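Local structure of butyryl-CoA dehydrogenase (6CXT) at residues Q260-Y264 and S334-H338. The protein belongs to the acyl-CoA dehydrogenase family of flavoproteins and binds flavin-adenine dinucleotide. Sequence-based numbering, arbitrary orientation.
Sequences QCIEY and SIRVH. With FAD (flavin-adenine dinucleotide), chain D.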
loop_
_atom_site.group_PDB
_atom_site.type_symbol
_atom_site.label_atom_id
_atom_site.label_comp_id
_atom_site.label_asym_id
_atom_site.label_seq_id
_atom_site.Cartn_x
_atom_site.Cartn_y
_atom_site.Cartn_z
ATOM N N GLN B 260 -0.662 -16.079 -17.452
ATOM C CA GLN B 260 -0.516 -15.139 -18.576
ATOM C C GLN B 260 0.630 -14.126 -18.372
ATOM O O GLN B 260 1.412 -13.880 -19.291
ATOM C CB GLN B 260 -1.824 -14.367 -18.896
ATOM C CG GLN B 260 -2.882 -15.292 -19.479
ATOM C CD GLN B 260 -4.268 -14.664 -19.530
ATOM O OE1 GLN B 260 -4.526 -13.601 -18.949
ATOM N NE2 GLN B 260 -5.179 -15.362 -20.172
ATOM N N CYS B 261 0.737 -13.510 -17.196
ATOM C CA CYS B 261 1.848 -12.575 -16.954
ATOM C C CYS B 261 3.246 -13.273 -17.043
ATOM O O CYS B 261 4.174 -12.633 -17.496
ATOM C CB CYS B 261 1.725 -11.918 -15.552
ATOM S SG CYS B 261 0.350 -10.729 -15.671
ATOM N N ILE B 262 3.357 -14.500 -16.570
ATOM C CA ILE B 262 4.674 -15.193 -16.547
ATOM C C ILE B 262 5.065 -15.460 -18.004
ATOM O O ILE B 262 6.161 -15.095 -18.446
ATOM C CB ILE B 262 4.616 -16.479 -15.717
ATOM C CG1 ILE B 262 4.443 -16.125 -14.198
ATOM C CG2 ILE B 262 5.878 -17.327 -15.937
ATOM C CD1 ILE B 262 4.097 -17.355 -13.373
ATOM N N GLU B 263 4.105 -15.998 -18.752
ATOM C CA GLU B 263 4.327 -16.275 -20.201
ATOM C C GLU B 263 4.709 -15.027 -20.954
ATOM O O GLU B 263 5.721 -14.990 -21.702
ATOM C CB GLU B 263 3.107 -17.013 -20.801
ATOM C CG GLU B 263 3.127 -17.239 -22.331
ATOM C CD GLU B 263 4.266 -18.148 -22.829
ATOM O OE1 GLU B 263 4.546 -18.128 -24.060
ATOM O OE2 GLU B 263 4.894 -18.886 -22.019
ATOM N N TYR B 264 3.961 -13.952 -20.717
ATOM C CA TYR B 264 4.228 -12.727 -21.415
ATOM C C TYR B 264 5.576 -12.128 -21.015
ATOM O O TYR B 264 6.320 -11.646 -21.860
ATOM C CB TYR B 264 3.095 -11.707 -21.132
ATOM C CG TYR B 264 3.157 -10.538 -22.071
ATOM C CD1 TYR B 264 2.833 -10.708 -23.472
ATOM C CD2 TYR B 264 3.610 -9.318 -21.644
ATOM C CE1 TYR B 264 2.937 -9.647 -24.347
ATOM C CE2 TYR B 264 3.707 -8.223 -22.533
ATOM C CZ TYR B 264 3.361 -8.433 -23.889
ATOM O OH TYR B 264 3.401 -7.404 -24.786
ATOM N N SER B 334 -1.813 -7.240 -14.092
ATOM C CA SER B 334 -1.843 -7.869 -15.421
ATOM C C SER B 334 -1.803 -6.814 -16.527
ATOM O O SER B 334 -1.095 -6.971 -17.535
ATOM C CB SER B 334 -3.079 -8.749 -15.573
ATOM O OG SER B 334 -2.950 -9.855 -14.710
ATOM N N ILE B 335 -2.576 -5.728 -16.369
ATOM C CA ILE B 335 -2.495 -4.654 -17.349
ATOM C C ILE B 335 -1.100 -4.037 -17.342
ATOM O O ILE B 335 -0.502 -3.843 -18.426
ATOM C CB ILE B 335 -3.621 -3.594 -17.127
ATOM C CG1 ILE B 335 -4.978 -4.233 -17.491
ATOM C CG2 ILE B 335 -3.386 -2.342 -17.938
ATOM C CD1 ILE B 335 -6.185 -3.350 -17.028
ATOM N N ARG B 336 -0.580 -3.714 -16.192
ATOM C CA ARG B 336 0.732 -3.152 -16.124
ATOM C C ARG B 336 1.808 -4.007 -16.841
ATOM O O ARG B 336 2.592 -3.498 -17.547
ATOM C CB ARG B 336 1.127 -2.916 -14.678
ATOM C CG ARG B 336 0.334 -1.883 -13.912
ATOM C CD ARG B 336 0.984 -1.708 -12.575
ATOM N NE ARG B 336 0.279 -0.943 -11.575
ATOM C CZ ARG B 336 0.291 0.367 -11.474
ATOM N NH1 ARG B 336 0.866 1.098 -12.380
ATOM N NH2 ARG B 336 -0.328 0.938 -10.483
ATOM N N VAL B 337 1.761 -5.296 -16.623
ATOM C CA VAL B 337 2.754 -6.246 -17.135
ATOM C C VAL B 337 2.605 -6.273 -18.669
ATOM O O VAL B 337 3.618 -6.306 -19.390
ATOM C CB VAL B 337 2.563 -7.688 -16.570
ATOM C CG1 VAL B 337 3.344 -8.758 -17.388
ATOM C CG2 VAL B 337 2.935 -7.753 -15.096
ATOM N N HIS B 338 1.369 -6.244 -19.164
ATOM C CA HIS B 338 1.123 -6.408 -20.598
ATOM C C HIS B 338 1.277 -5.088 -21.370
ATOM O O HIS B 338 1.271 -5.114 -22.603
ATOM C CB HIS B 338 -0.283 -6.986 -20.821
ATOM C CG HIS B 338 -0.350 -8.451 -20.591
ATOM N ND1 HIS B 338 -0.449 -9.006 -19.328
ATOM C CD2 HIS B 338 -0.269 -9.492 -21.457
ATOM C CE1 HIS B 338 -0.481 -10.325 -19.434
ATOM N NE2 HIS B 338 -0.374 -10.644 -20.715
HETATM P PA FAD D . 6.323 -2.781 -22.853
HETATM O O1A FAD D . 7.338 -1.684 -23.114
HETATM O O2A FAD D . 6.306 -4.128 -23.557
HETATM O O5B FAD D . 6.254 -2.999 -21.242
HETATM C C5B FAD D . 5.546 -4.108 -20.641
HETATM C C4B FAD D . 5.908 -4.050 -19.142
HETATM O O4B FAD D . 7.346 -4.146 -18.981
HETATM C C3B FAD D . 5.470 -2.727 -18.523
HETATM O O3B FAD D . 5.117 -3.068 -17.176
HETATM C C2B FAD D . 6.786 -1.920 -18.484
HETATM O O2B FAD D . 6.794 -0.853 -17.502
HETATM C C1B FAD D . 7.840 -3.042 -18.243
HETATM N N9A FAD D . 9.164 -2.552 -18.684
HETATM C C8A FAD D . 9.590 -2.356 -19.961
HETATM N N7A FAD D . 10.847 -1.787 -19.952
HETATM C C5A FAD D . 11.214 -1.601 -18.653
HETATM C C6A FAD D . 12.388 -1.073 -17.909
HETATM N N6A FAD D . 13.488 -0.555 -18.562
HETATM N N1A FAD D . 12.322 -1.084 -16.543
HETATM C C2A FAD D . 11.240 -1.560 -15.839
HETATM N N3A FAD D . 10.159 -2.073 -16.469
HETATM C C4A FAD D . 10.084 -2.113 -17.828
HETATM N N1 FAD D . 2.482 5.398 -28.528
HETATM C C2 FAD D . 2.723 6.330 -29.519
HETATM O O2 FAD D . 3.816 6.209 -30.139
HETATM N N3 FAD D . 1.854 7.328 -29.849
HETATM C C4 FAD D . 0.652 7.427 -29.248
HETATM O O4 FAD D . -0.122 8.330 -29.569
HETATM C C4X FAD D . 0.305 6.440 -28.168
HETATM N N5 FAD D . -0.886 6.438 -27.528
HETATM C C5X FAD D . -1.226 5.503 -26.598
HETATM C C6 FAD D . -2.509 5.589 -25.993
HETATM C C7 FAD D . -2.886 4.617 -25.042
HETATM C C7M FAD D . -4.264 4.694 -24.434
HETATM C C8 FAD D . -1.960 3.533 -24.675
HETATM C C8M FAD D . -2.350 2.514 -23.656
HETATM C C9 FAD D . -0.672 3.460 -25.247
HETATM C C9A FAD D . -0.285 4.430 -26.200
HETATM N N10 FAD D . 0.994 4.392 -26.842
HETATM C C10 FAD D . 1.299 5.389 -27.832
HETATM C "C1'" FAD D . 1.967 3.352 -26.543
HETATM C "C2'" FAD D . 2.589 3.625 -25.153
HETATM O "O2'" FAD D . 3.478 4.755 -25.129
HETATM C "C3'" FAD D . 3.225 2.338 -24.655
HETATM O "O3'" FAD D . 2.143 1.410 -24.432
HETATM C "C4'" FAD D . 4.194 2.419 -23.463
HETATM O "O4'" FAD D . 5.409 3.141 -23.847
HETATM C "C5'" FAD D . 4.597 1.019 -22.978
HETATM O "O5'" FAD D . 5.042 0.267 -24.113
HETATM P P FAD D . 4.462 -1.176 -24.349
HETATM O O1P FAD D . 5.129 -1.803 -25.578
HETATM O O2P FAD D . 2.946 -1.203 -24.376
HETATM O O3P FAD D . 4.889 -2.083 -23.096
HETATM O O HOH W 1 3.789 -5.118 -23.891
#
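Tyr264 and His338 form an offset stack between helices 248-267 and 313-338 of the C-terminal helical domain of the acyl-CoA dehydrogenase fold; the contacting segments run nearly parallel, at 11° to each other. The ring centroids lie 4.5 Å apart with planes inclined by 22°, and CD2 of His338 sits over the tyrosine face near its rim, 3.6 Å from Tyr264 CG. Tyr264 is placed over the imidazole by a chi1 of -167°, which turns CG away from the backbone N and carries the hydroxyl on toward the C-terminal end of helix 313-338.

Within that helix, His338 ND1 donates to Ser334 O at 2.8 Å, close to the imidazole plane, which fixes the rotation of the ring. The same carbonyl accepts from His338 N on the opposite face of its plane.

Beside the stack, Cys261 SG lies at the edge of the imidazole, 3.9 Å from His338 CE1, and packs 3.9 Å from Val337 CB. Met288 of helix 279-306 covers the cysteine.

A water lies between Tyr264 OH, His338 O and the FAD phosphate oxygen O2A, while FAD O3B donates to Arg336 O at 2.6 Å. Ser132 and Thr365 of a second subunit also bond this cofactor. Apolar and aromatic packing thus joins the helices; the backbone carbonyl of Arg336 meets the ribose hydroxyl directly, and Tyr264 OH and His338 O approach the phosphate through water, beside a site shared between subunits.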